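Local coordinates for endo-1,4-beta-xylanase 1 (Hypocrea jecorina, PDB 1XYN), which hydrolyses internal beta-1,4-xylosidic bonds in the backbone of xylan, a plant cell-wall hemicellulose, releasing xylooligosaccharides and xylose, at residues I104-R109 with N122-V127; N71-Y76 with G117-N122; S64-S69 with Y158-V163; G43-I48 with T138-F143. All blocks are in the same frame, centred on the assembly; numbering follows the deposited sequence.

Contact 1: I104-R109 with N122-V127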
# COMPACT_ATOMS: atom_id res chain seq x y z
N ILE A 104 -18.80 -9.94 -9.37
CA ILE A 104 -18.45 -8.56 -9.09
C ILE A 104 -18.20 -8.36 -7.60
O ILE A 104 -18.92 -8.91 -6.78
CB ILE A 104 -19.56 -7.62 -9.59
CG1 ILE A 104 -19.76 -7.85 -11.09
CG2 ILE A 104 -19.21 -6.16 -9.30
CD1 ILE A 104 -20.94 -7.10 -11.67
N TRP A 105 -17.14 -7.62 -7.28
CA TRP A 105 -16.76 -7.32 -5.90
C TRP A 105 -16.53 -5.83 -5.76
O TRP A 105 -16.24 -5.14 -6.74
CB TRP A 105 -15.44 -8.00 -5.51
CG TRP A 105 -15.39 -9.47 -5.63
CD1 TRP A 105 -15.36 -10.20 -6.79
CD2 TRP A 105 -15.32 -10.41 -4.56
NE1 TRP A 105 -15.26 -11.54 -6.50
CE2 TRP A 105 -15.23 -11.70 -5.14
CE3 TRP A 105 -15.30 -10.29 -3.16
CZ2 TRP A 105 -15.13 -12.87 -4.37
CZ3 TRP A 105 -15.20 -11.45 -2.40
CH2 TRP A 105 -15.12 -12.73 -3.01
N GLU A 106 -16.69 -5.33 -4.55
CA GLU A 106 -16.43 -3.94 -4.25
C GLU A 106 -15.52 -4.02 -3.03
O GLU A 106 -15.75 -4.81 -2.12
CB GLU A 106 -17.69 -3.14 -3.91
CG GLU A 106 -17.37 -1.71 -3.43
CD GLU A 106 -18.56 -0.75 -3.47
OE1 GLU A 106 -19.66 -1.13 -3.01
OE2 GLU A 106 -18.38 0.39 -3.95
N ASN A 107 -14.46 -3.21 -3.04
CA ASN A 107 -13.51 -3.22 -1.95
C ASN A 107 -13.08 -1.79 -1.70
O ASN A 107 -13.35 -0.90 -2.50
CB ASN A 107 -12.31 -4.09 -2.31
CG ASN A 107 -11.35 -4.26 -1.15
OD1 ASN A 107 -11.75 -4.26 0.02
ND2 ASN A 107 -10.07 -4.44 -1.46
N THR A 108 -12.43 -1.57 -0.56
CA THR A 108 -11.96 -0.25 -0.22
C THR A 108 -10.49 -0.33 0.17
O THR A 108 -10.06 -1.28 0.82
CB THR A 108 -12.80 0.37 0.91
OG1 THR A 108 -14.19 0.31 0.56
CG2 THR A 108 -12.42 1.84 1.13
N ARG A 109 -9.72 0.62 -0.32
CA ARG A 109 -8.29 0.71 -0.05
C ARG A 109 -8.07 2.00 0.74
O ARG A 109 -8.26 3.10 0.22
CB ARG A 109 -7.53 0.74 -1.38
CG ARG A 109 -7.41 -0.63 -2.06
CD ARG A 109 -6.53 -1.54 -1.22
NE ARG A 109 -6.47 -2.92 -1.71
CZ ARG A 109 -5.90 -3.93 -1.05
NH1 ARG A 109 -5.34 -3.72 0.14
NH2 ARG A 109 -5.92 -5.15 -1.57
N ASN A 122 -12.41 3.27 -3.56
CA ASN A 122 -13.01 1.96 -3.74
C ASN A 122 -12.46 1.23 -4.96
O ASN A 122 -11.82 1.83 -5.82
CB ASN A 122 -14.53 2.11 -3.86
CG ASN A 122 -15.16 2.71 -2.61
OD1 ASN A 122 -15.30 2.04 -1.59
ND2 ASN A 122 -15.50 4.00 -2.68
N GLN A 123 -12.69 -0.07 -5.03
CA GLN A 123 -12.25 -0.89 -6.14
C GLN A 123 -13.47 -1.61 -6.70
O GLN A 123 -14.27 -2.14 -5.94
CB GLN A 123 -11.25 -1.96 -5.68
CG GLN A 123 -9.95 -1.47 -5.08
CD GLN A 123 -9.02 -2.63 -4.75
OE1 GLN A 123 -9.22 -3.33 -3.76
NE2 GLN A 123 -8.01 -2.84 -5.59
N TYR A 124 -13.61 -1.63 -8.02
CA TYR A 124 -14.71 -2.34 -8.66
C TYR A 124 -14.03 -3.48 -9.41
O TYR A 124 -13.32 -3.25 -10.39
CB TYR A 124 -15.48 -1.45 -9.63
CG TYR A 124 -16.06 -0.20 -9.02
CD1 TYR A 124 -16.23 -0.08 -7.63
CD2 TYR A 124 -16.43 0.87 -9.82
CE1 TYR A 124 -16.75 1.09 -7.07
CE2 TYR A 124 -16.95 2.03 -9.27
CZ TYR A 124 -17.11 2.14 -7.91
OH TYR A 124 -17.62 3.30 -7.39
N ILE A 125 -14.23 -4.70 -8.95
CA ILE A 125 -13.59 -5.84 -9.58
C ILE A 125 -14.56 -6.82 -10.21
O ILE A 125 -15.59 -7.13 -9.64
CB ILE A 125 -12.70 -6.60 -8.55
CG1 ILE A 125 -11.74 -5.64 -7.84
CG2 ILE A 125 -11.94 -7.73 -9.22
CD1 ILE A 125 -10.99 -6.25 -6.67
N SER A 126 -14.20 -7.30 -11.40
CA SER A 126 -14.99 -8.29 -12.12
C SER A 126 -14.05 -9.48 -12.32
O SER A 126 -13.11 -9.38 -13.08
CB SER A 126 -15.43 -7.75 -13.49
OG SER A 126 -16.43 -6.75 -13.41
N VAL A 127 -14.28 -10.57 -11.60
CA VAL A 127 -13.43 -11.75 -11.73
C VAL A 127 -14.08 -12.85 -12.58
O VAL A 127 -15.09 -13.43 -12.19
CB VAL A 127 -13.04 -12.34 -10.36
CG1 VAL A 127 -12.10 -13.52 -10.54
CG2 VAL A 127 -12.40 -11.27 -9.48

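Contact 2: N71-Y76 with G117-N122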
# COMPACT_ATOMS: atom_id res chain seq x y z
N ASN A 71 -13.02 11.47 -9.63
CA ASN A 71 -14.26 12.13 -9.20
C ASN A 71 -15.52 11.32 -9.51
O ASN A 71 -16.33 11.71 -10.35
CB ASN A 71 -14.34 13.53 -9.82
CG ASN A 71 -15.28 14.44 -9.06
OD1 ASN A 71 -15.10 14.68 -7.86
ND2 ASN A 71 -16.27 14.97 -9.76
N PRO A 72 -15.74 10.21 -8.78
CA PRO A 72 -14.92 9.65 -7.69
C PRO A 72 -13.66 8.89 -8.13
O PRO A 72 -13.58 8.41 -9.27
CB PRO A 72 -15.90 8.70 -7.02
CG PRO A 72 -16.65 8.13 -8.19
CD PRO A 72 -16.92 9.37 -9.03
N LEU A 73 -12.70 8.77 -7.21
CA LEU A 73 -11.46 8.05 -7.47
C LEU A 73 -11.76 6.55 -7.37
O LEU A 73 -12.16 6.07 -6.31
CB LEU A 73 -10.37 8.44 -6.46
CG LEU A 73 -9.02 7.71 -6.56
CD1 LEU A 73 -8.39 7.95 -7.92
CD2 LEU A 73 -8.09 8.17 -5.46
N VAL A 74 -11.57 5.83 -8.48
CA VAL A 74 -11.87 4.40 -8.54
C VAL A 74 -10.81 3.56 -9.26
O VAL A 74 -10.42 3.85 -10.38
CB VAL A 74 -13.21 4.14 -9.30
CG1 VAL A 74 -13.51 2.65 -9.36
CG2 VAL A 74 -14.36 4.90 -8.64
N GLU A 75 -10.39 2.47 -8.62
CA GLU A 75 -9.43 1.56 -9.23
C GLU A 75 -10.24 0.34 -9.63
O GLU A 75 -10.88 -0.28 -8.78
CB GLU A 75 -8.35 1.18 -8.23
CG GLU A 75 -7.37 0.12 -8.71
CD GLU A 75 -6.30 -0.19 -7.68
OE1 GLU A 75 -6.65 -0.39 -6.50
OE2 GLU A 75 -5.11 -0.21 -8.04
N TYR A 76 -10.23 -0.03 -10.90
CA TYR A 76 -11.00 -1.17 -11.30
C TYR A 76 -10.19 -2.26 -11.99
O TYR A 76 -9.13 -2.00 -12.54
CB TYR A 76 -12.19 -0.72 -12.17
CG TYR A 76 -11.84 -0.09 -13.50
CD1 TYR A 76 -11.56 -0.89 -14.61
CD2 TYR A 76 -11.80 1.30 -13.66
CE1 TYR A 76 -11.23 -0.33 -15.84
CE2 TYR A 76 -11.47 1.87 -14.89
CZ TYR A 76 -11.19 1.04 -15.98
OH TYR A 76 -10.85 1.56 -17.21
N GLY A 117 -2.07 10.45 -5.47
CA GLY A 117 -1.21 10.40 -4.31
C GLY A 117 -1.79 9.31 -3.41
O GLY A 117 -2.65 8.55 -3.86
N THR A 118 -1.32 9.19 -2.18
CA THR A 118 -1.87 8.18 -1.29
C THR A 118 -3.26 8.65 -0.86
O THR A 118 -3.43 9.79 -0.39
CB THR A 118 -0.95 7.90 -0.08
OG1 THR A 118 -0.66 9.12 0.61
CG2 THR A 118 0.36 7.29 -0.56
N ALA A 119 -4.25 7.80 -1.12
CA ALA A 119 -5.64 8.13 -0.82
C ALA A 119 -6.46 6.91 -0.45
O ALA A 119 -5.97 5.79 -0.44
CB ALA A 119 -6.27 8.83 -2.02
N THR A 120 -7.73 7.16 -0.12
CA THR A 120 -8.67 6.11 0.23
C THR A 120 -9.68 6.12 -0.90
O THR A 120 -10.20 7.18 -1.26
CB THR A 120 -9.37 6.42 1.57
OG1 THR A 120 -8.39 6.36 2.62
CG2 THR A 120 -10.47 5.41 1.86
N PHE A 121 -9.95 4.95 -1.47
CA PHE A 121 -10.85 4.86 -2.60
C PHE A 121 -11.41 3.45 -2.71
O PHE A 121 -10.92 2.53 -2.06
CB PHE A 121 -10.06 5.19 -3.87
CG PHE A 121 -8.77 4.41 -3.99
CD1 PHE A 121 -7.60 4.89 -3.42
CD2 PHE A 121 -8.74 3.16 -4.62
CE1 PHE A 121 -6.42 4.15 -3.46
CE2 PHE A 121 -7.57 2.41 -4.67
CZ PHE A 121 -6.41 2.90 -4.10
N ASN A 122 -12.41 3.27 -3.56
CA ASN A 122 -13.01 1.96 -3.74
C ASN A 122 -12.46 1.23 -4.96
O ASN A 122 -11.82 1.83 -5.82
CB ASN A 122 -14.53 2.11 -3.86
CG ASN A 122 -15.16 2.71 -2.61
OD1 ASN A 122 -15.30 2.04 -1.59
ND2 ASN A 122 -15.50 4.00 -2.68

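Contact 3: S64-S69 with Y158-V163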
# COMPACT_ATOMS: atom_id res chain seq x y z
N SER A 64 -5.37 -8.95 -16.14
CA SER A 64 -6.62 -8.22 -16.22
C SER A 64 -6.57 -6.84 -16.86
O SER A 64 -5.50 -6.24 -16.98
CB SER A 64 -7.18 -8.03 -14.81
OG SER A 64 -6.33 -7.20 -14.02
N VAL A 65 -7.73 -6.37 -17.29
CA VAL A 65 -7.83 -5.03 -17.82
C VAL A 65 -7.85 -4.27 -16.50
O VAL A 65 -8.58 -4.65 -15.58
CB VAL A 65 -9.15 -4.80 -18.61
CG1 VAL A 65 -9.31 -3.31 -18.95
CG2 VAL A 65 -9.16 -5.64 -19.91
N TYR A 66 -6.96 -3.30 -16.37
CA TYR A 66 -6.83 -2.51 -15.15
C TYR A 66 -6.92 -1.02 -15.47
O TYR A 66 -6.47 -0.58 -16.53
CB TYR A 66 -5.46 -2.84 -14.50
CG TYR A 66 -5.05 -1.94 -13.35
CD1 TYR A 66 -5.57 -2.11 -12.07
CD2 TYR A 66 -4.10 -0.93 -13.54
CE1 TYR A 66 -5.16 -1.30 -11.02
CE2 TYR A 66 -3.69 -0.13 -12.50
CZ TYR A 66 -4.22 -0.32 -11.24
OH TYR A 66 -3.80 0.48 -10.20
N GLY A 67 -7.48 -0.24 -14.55
CA GLY A 67 -7.60 1.18 -14.79
C GLY A 67 -8.01 2.01 -13.59
O GLY A 67 -8.17 1.49 -12.47
N TRP A 68 -8.16 3.30 -13.83
CA TRP A 68 -8.53 4.27 -12.81
C TRP A 68 -9.63 5.20 -13.31
O TRP A 68 -9.92 5.28 -14.50
CB TRP A 68 -7.32 5.11 -12.40
CG TRP A 68 -6.35 4.36 -11.55
CD1 TRP A 68 -5.42 3.48 -11.99
CD2 TRP A 68 -6.27 4.38 -10.12
NE1 TRP A 68 -4.76 2.93 -10.91
CE2 TRP A 68 -5.26 3.46 -9.75
CE3 TRP A 68 -6.95 5.07 -9.11
CZ2 TRP A 68 -4.92 3.21 -8.42
CZ3 TRP A 68 -6.61 4.82 -7.78
CH2 TRP A 68 -5.60 3.90 -7.45
N SER A 69 -10.21 5.94 -12.37
CA SER A 69 -11.28 6.88 -12.66
C SER A 69 -11.14 7.99 -11.63
O SER A 69 -10.61 7.77 -10.54
CB SER A 69 -12.63 6.16 -12.51
OG SER A 69 -13.72 7.05 -12.55
N TYR A 158 -6.35 6.48 -17.09
CA TYR A 158 -5.71 5.44 -17.88
C TYR A 158 -6.37 4.06 -17.80
O TYR A 158 -7.06 3.73 -16.83
CB TYR A 158 -4.20 5.39 -17.65
CG TYR A 158 -3.73 4.80 -16.34
CD1 TYR A 158 -3.61 3.41 -16.19
CD2 TYR A 158 -3.33 5.62 -15.28
CE1 TYR A 158 -3.10 2.86 -15.02
CE2 TYR A 158 -2.82 5.07 -14.11
CZ TYR A 158 -2.70 3.69 -13.98
OH TYR A 158 -2.20 3.14 -12.82
N GLN A 159 -6.15 3.26 -18.84
CA GLN A 159 -6.74 1.93 -18.93
C GLN A 159 -5.76 1.03 -19.67
O GLN A 159 -5.49 1.23 -20.85
CB GLN A 159 -8.06 2.03 -19.70
CG GLN A 159 -8.81 0.75 -19.93
CD GLN A 159 -10.08 0.98 -20.75
OE1 GLN A 159 -10.06 0.87 -21.98
NE2 GLN A 159 -11.17 1.33 -20.08
N VAL A 160 -5.22 0.05 -18.96
CA VAL A 160 -4.24 -0.86 -19.54
C VAL A 160 -4.61 -2.31 -19.32
O VAL A 160 -5.59 -2.62 -18.66
CB VAL A 160 -2.82 -0.64 -18.90
CG1 VAL A 160 -2.27 0.74 -19.25
CG2 VAL A 160 -2.89 -0.82 -17.39
N VAL A 161 -3.87 -3.19 -19.98
CA VAL A 161 -4.00 -4.63 -19.82
C VAL A 161 -2.75 -4.87 -18.99
O VAL A 161 -1.64 -4.63 -19.46
CB VAL A 161 -3.87 -5.36 -21.16
CG1 VAL A 161 -3.74 -6.86 -20.93
CG2 VAL A 161 -5.08 -5.07 -22.02
N ALA A 162 -2.91 -5.29 -17.74
CA ALA A 162 -1.77 -5.48 -16.87
C ALA A 162 -1.64 -6.84 -16.19
O ALA A 162 -2.60 -7.61 -16.07
CB ALA A 162 -1.74 -4.37 -15.81
N VAL A 163 -0.41 -7.14 -15.78
CA VAL A 163 -0.09 -8.37 -15.07
C VAL A 163 0.37 -7.85 -13.72
O VAL A 163 1.11 -6.86 -13.65
CB VAL A 163 1.06 -9.15 -15.74
CG1 VAL A 163 1.55 -10.25 -14.83
CG2 VAL A 163 0.59 -9.75 -17.06
O HOH W 1 -3.75 -7.26 -13.17

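Contact 4: G43-I48 with T138-F143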
# COMPACT_ATOMS: atom_id res chain seq x y z
N GLY A 43 -9.04 5.88 -20.96
CA GLY A 43 -9.82 4.71 -21.33
C GLY A 43 -11.14 5.02 -22.02
O GLY A 43 -11.69 6.12 -21.86
N SER A 44 -11.65 4.06 -22.77
CA SER A 44 -12.91 4.24 -23.47
C SER A 44 -13.80 3.01 -23.35
O SER A 44 -13.57 2.13 -22.51
CB SER A 44 -12.65 4.56 -24.95
OG SER A 44 -12.12 3.44 -25.64
N SER A 45 -14.83 2.95 -24.20
CA SER A 45 -15.78 1.85 -24.22
C SER A 45 -15.39 0.80 -25.25
O SER A 45 -16.07 -0.21 -25.40
CB SER A 45 -17.17 2.39 -24.55
OG SER A 45 -17.58 3.33 -23.58
N ALA A 46 -14.29 1.03 -25.95
CA ALA A 46 -13.83 0.11 -26.98
C ALA A 46 -13.42 -1.25 -26.44
O ALA A 46 -12.68 -1.33 -25.46
CB ALA A 46 -12.68 0.73 -27.75
N PRO A 47 -13.96 -2.33 -27.02
CA PRO A 47 -13.65 -3.70 -26.60
C PRO A 47 -12.15 -3.95 -26.73
O PRO A 47 -11.57 -3.80 -27.82
CB PRO A 47 -14.45 -4.54 -27.59
CG PRO A 47 -15.67 -3.69 -27.80
CD PRO A 47 -15.08 -2.31 -27.98
N ILE A 48 -11.53 -4.32 -25.62
CA ILE A 48 -10.10 -4.58 -25.57
C ILE A 48 -9.69 -6.03 -25.86
O ILE A 48 -10.18 -6.96 -25.22
CB ILE A 48 -9.52 -4.15 -24.22
CG1 ILE A 48 -9.79 -2.67 -23.98
CG2 ILE A 48 -8.03 -4.42 -24.17
CD1 ILE A 48 -9.35 -2.19 -22.60
N THR A 138 -15.40 -6.76 -23.56
CA THR A 138 -16.34 -5.68 -23.85
C THR A 138 -16.51 -4.89 -22.54
O THR A 138 -17.38 -5.19 -21.72
CB THR A 138 -17.71 -6.24 -24.33
OG1 THR A 138 -17.50 -7.19 -25.38
CG2 THR A 138 -18.59 -5.14 -24.87
N VAL A 139 -15.64 -3.91 -22.34
CA VAL A 139 -15.65 -3.10 -21.12
C VAL A 139 -16.96 -2.43 -20.71
O VAL A 139 -17.21 -2.25 -19.51
CB VAL A 139 -14.51 -2.05 -21.12
CG1 VAL A 139 -13.16 -2.74 -21.03
CG2 VAL A 139 -14.57 -1.21 -22.38
N GLN A 140 -17.81 -2.07 -21.68
CA GLN A 140 -19.08 -1.42 -21.35
C GLN A 140 -20.00 -2.33 -20.55
O GLN A 140 -20.69 -1.87 -19.65
CB GLN A 140 -19.81 -0.93 -22.61
CG GLN A 140 -19.58 0.54 -22.94
CD GLN A 140 -19.93 1.50 -21.82
OE1 GLN A 140 -21.10 1.68 -21.48
NE2 GLN A 140 -18.92 2.16 -21.27
N ASN A 141 -20.01 -3.61 -20.88
CA ASN A 141 -20.84 -4.57 -20.15
C ASN A 141 -20.50 -4.56 -18.66
O ASN A 141 -21.38 -4.73 -17.82
CB ASN A 141 -20.66 -5.97 -20.73
CG ASN A 141 -21.25 -6.12 -22.14
OD1 ASN A 141 -21.95 -5.23 -22.63
ND2 ASN A 141 -20.96 -7.24 -22.78
N HIS A 142 -19.23 -4.34 -18.34
CA HIS A 142 -18.80 -4.29 -16.95
C HIS A 142 -19.16 -2.97 -16.32
O HIS A 142 -19.62 -2.93 -15.19
CB HIS A 142 -17.30 -4.56 -16.83
CG HIS A 142 -16.92 -5.96 -17.21
ND1 HIS A 142 -16.97 -7.01 -16.32
CD2 HIS A 142 -16.59 -6.50 -18.41
CE1 HIS A 142 -16.69 -8.14 -16.95
NE2 HIS A 142 -16.46 -7.86 -18.22
N PHE A 143 -19.02 -1.88 -17.07
CA PHE A 143 -19.36 -0.57 -16.54
C PHE A 143 -20.88 -0.47 -16.29
O PHE A 143 -21.31 0.17 -15.33
CB PHE A 143 -18.92 0.53 -17.52
CG PHE A 143 -17.43 0.55 -17.79
CD1 PHE A 143 -16.52 0.16 -16.81
CD2 PHE A 143 -16.95 0.97 -19.02
CE1 PHE A 143 -15.16 0.19 -17.05
CE2 PHE A 143 -15.58 1.01 -19.28
CZ PHE A 143 -14.69 0.62 -18.29
O HOH W 2 -17.59 -2.32 -24.58

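Contact 1: I104-R109 with N122-V127
Ile-104 to Thr-108 pair antiparallel with Asn-122 to Ser-126, the short axes 4.4 Å apart at 155°, and Trp-105/Ile-125 and Asn-107/Gln-123 are the hydrogen-bonded pairs. These are neighbouring strands in the large curved sheet of the family 11 jelly roll. One face carries Trp-105, Asn-107, Gln-123 and Ile-125. Gln-123 and Arg-109 probably bind substrate here, as in related xylanases. The Gln-123 side chain lies beside that of Asn-107, both pointing the same way, with the amide planes well inclined to each other. Asn-107 ND2 donates to Gln-123 OE1 at 2.7 Å, nearly along the C=O axis. CG of Asn-107 sits opposite its own backbone N (chi1 -173°), which carries the amide out over the face to meet Gln-123. Arg-109 NE adds a weak bond to the same OE1, at 3.5 Å, so two donors share one oxygen. The other end of the amide, NE2, makes a weak hydrogen bond to OE1 of Glu-75, the predicted nucleophile. A leucine in place of Gln-123 has no amide, and would probably leave Asn-107 ND2 without its acceptor and Glu-75 OE1 without this weak partner. Arg-109 NH1 bonds to Val-110 O and forms a salt bridge with Glu-112, both of the second subunit. Farther along this face, Val-127 CG2 approaches Trp-105 CD1 at 4.1 Å. On the other face, Glu-106 runs alongside Tyr-124 and brings OE2 to 3.6 Å from Tyr-124 CE1. The Tyr-124 hydroxyl bonds to His-152 O. Beyond them, Thr-108 OG1 donates to Asn-122 OD1 at 3.0 Å, tilted 23° from the carbonyl plane.

Contact 2: N71-Y76 with G117-N122
The strand bearing the predicted nucleophile, Glu-75, here meets the start of strand 119-128 in the curved sheet of the family 11 jelly roll. The two run in the same general direction, with short axes 54° apart, and the join is slight at this end. Its one hydrogen bond runs from Glu-75 N to Asn-122 O, at 3.2 Å and nearly straight. This bond anchors the backbone of Glu-75 to the neighbouring strand. Leu-73 and Phe-121 carry much of the side-chain contact. CG of Phe-121 stands between the backbone N and the carbonyl carbon (chi1 50°), and this places the ring edge beside Glu-75. Leu-73 crosses the root of that ring. Leu-73 CG lies 3.8 Å from Phe-121 CB, and CD2 reaches CD1 of the ring. The same methyl touches Ala-119 CB at 3.9 Å, so one leucine branch bridges two residues of the second strand. Trp-68 also meets the Phe-121 ring. Replacing Phe-121 with an alanine would probably open a gap beside Leu-73 and take away the ring edge against which Glu-75 CB and OE1 lie. Glu-75 is extended, its CG lying opposite the backbone N, and this carries the carboxylate past the outer end of the ring. Its CB rests 3.8 Å from Phe-121 CE2. Tyr-66 OH bonds to OE2. The carboxylate and ring planes are 74° apart, and Glu-75 OE1 comes to the ring edge, in plane, 3.5 Å from Phe-121 CE2.

Contact 3: S64-S69 with Y158-V163
Tyr-66, Trp-68 and Tyr-158 form an aromatic group on one face of an antiparallel strand pair. Trp-68 and Tyr-158 lie alongside, pointing the same way. Trp-68 CD1 comes within 3.4 Å of Tyr-158 CZ, and the two ring planes are 48° apart. Tyr-158 CG takes the position between its backbone N and carbonyl carbon (chi1 74°), which swings the ring over to strand 60-70. Its OH meets the edge of the Tyr-66 ring, 3.6 Å from CE2. Next along this face, Val-160 CG2 touches the Tyr-66 edge at CD2, and Ala-162 CB sits by Tyr-66 CB. Gly-67 pairs with Gln-159, whose side chain is on the other face. A CB on Gly-67 would clash with Tyr-158 O. Backbone bonds hold the strands together: Tyr-66 N to Val-160 O is 2.8 Å, and Trp-68 N also reaches Tyr-158 O. The polar edge has two parts. At one end, a water bridges Ser-64 OG, at 2.7 Å, and Ala-162 O. At the other, Trp-68 NE1 donates to Tyr-66 OH at 2.7 Å, and this hydroxyl also bonds to OE2 of Glu-75, the predicted nucleophile. Trp-68 is thus well placed to fix the Tyr-66 hydroxyl from the second shell. The Tyr-158 ring stacks on Tyr-5. Tyr-66 and Tyr-158 probably bind substrate, as in related enzymes, consistent with the aromatic-lined xylan cleft on the concave face of the family 11 beta-jelly roll.

Contact 4: G43-I48 with T138-F143
Val-139, in the first turn of the helix of this family 11 jelly roll, packs against the loop that leads into strand 48-56. The van der Waals contacts centre on this valine. With CG1 opposite the carbonyl carbon (chi1 -68°), CG2 stands between the backbone N and the carbonyl carbon, and this turns the methyl into the bend of the loop. There it meets three backbone oxygens: Ser-44 O and Ser-45 O, each at 3.5 Å, and Ala-46 O. The other methyl, CG1, crosses Ile-48 CD1 at 4.2 Å. Ile-48 continues inward onto Gln-159 and Val-161, so this isoleucine bridges the helix start and strand 155-166. At the outer end, Pro-47 lies against Thr-138, their CA atoms 4.3 Å apart. Ser-45 CB packs against Gln-140 CG at 3.4 Å. Aromatic contact is slight: Ser-44 O approaches the edge of the Phe-143 ring near CE2. Val-139 O, from the same helix, lies over a face of that ring. Polar contacts complete the join. The loop holds its own bend through an ST turn, in which Ser-44 OG accepts from Ala-46 N at 3.3 Å. One water links the two backbones. It donates to Ser-45 O at 2.7 Å and accepts from Gln-140 N, an amide of the first helical turn, at 2.9 Å.

Contacts 1, 2 and 3 belong to one curved sheet and meet at Glu-75, the predicted nucleophile. Contact 2 supplies this residue. Contact 3 gives Tyr-66 OH, 2.6 Å from Glu-75 OE2, and contact 1 gives Gln-123 NE2, 2.9 Å from Glu-75 OE1. Contacts 1 and 2 share Asn-122 and are also joined by Tyr-124 N to Glu-75 O at 3.1 Å. Contact 4 lies at the helix, with its centre about 11 Å from that of contact 3 and about 19 Å from that of contact 2. It is linked to contact 1 by Ser-126 OG and His-142 ND1, 3.0 Å apart. Gln-159 of contact 3 packs on Ile-48 and bonds to Tyr-76 OH of contact 2.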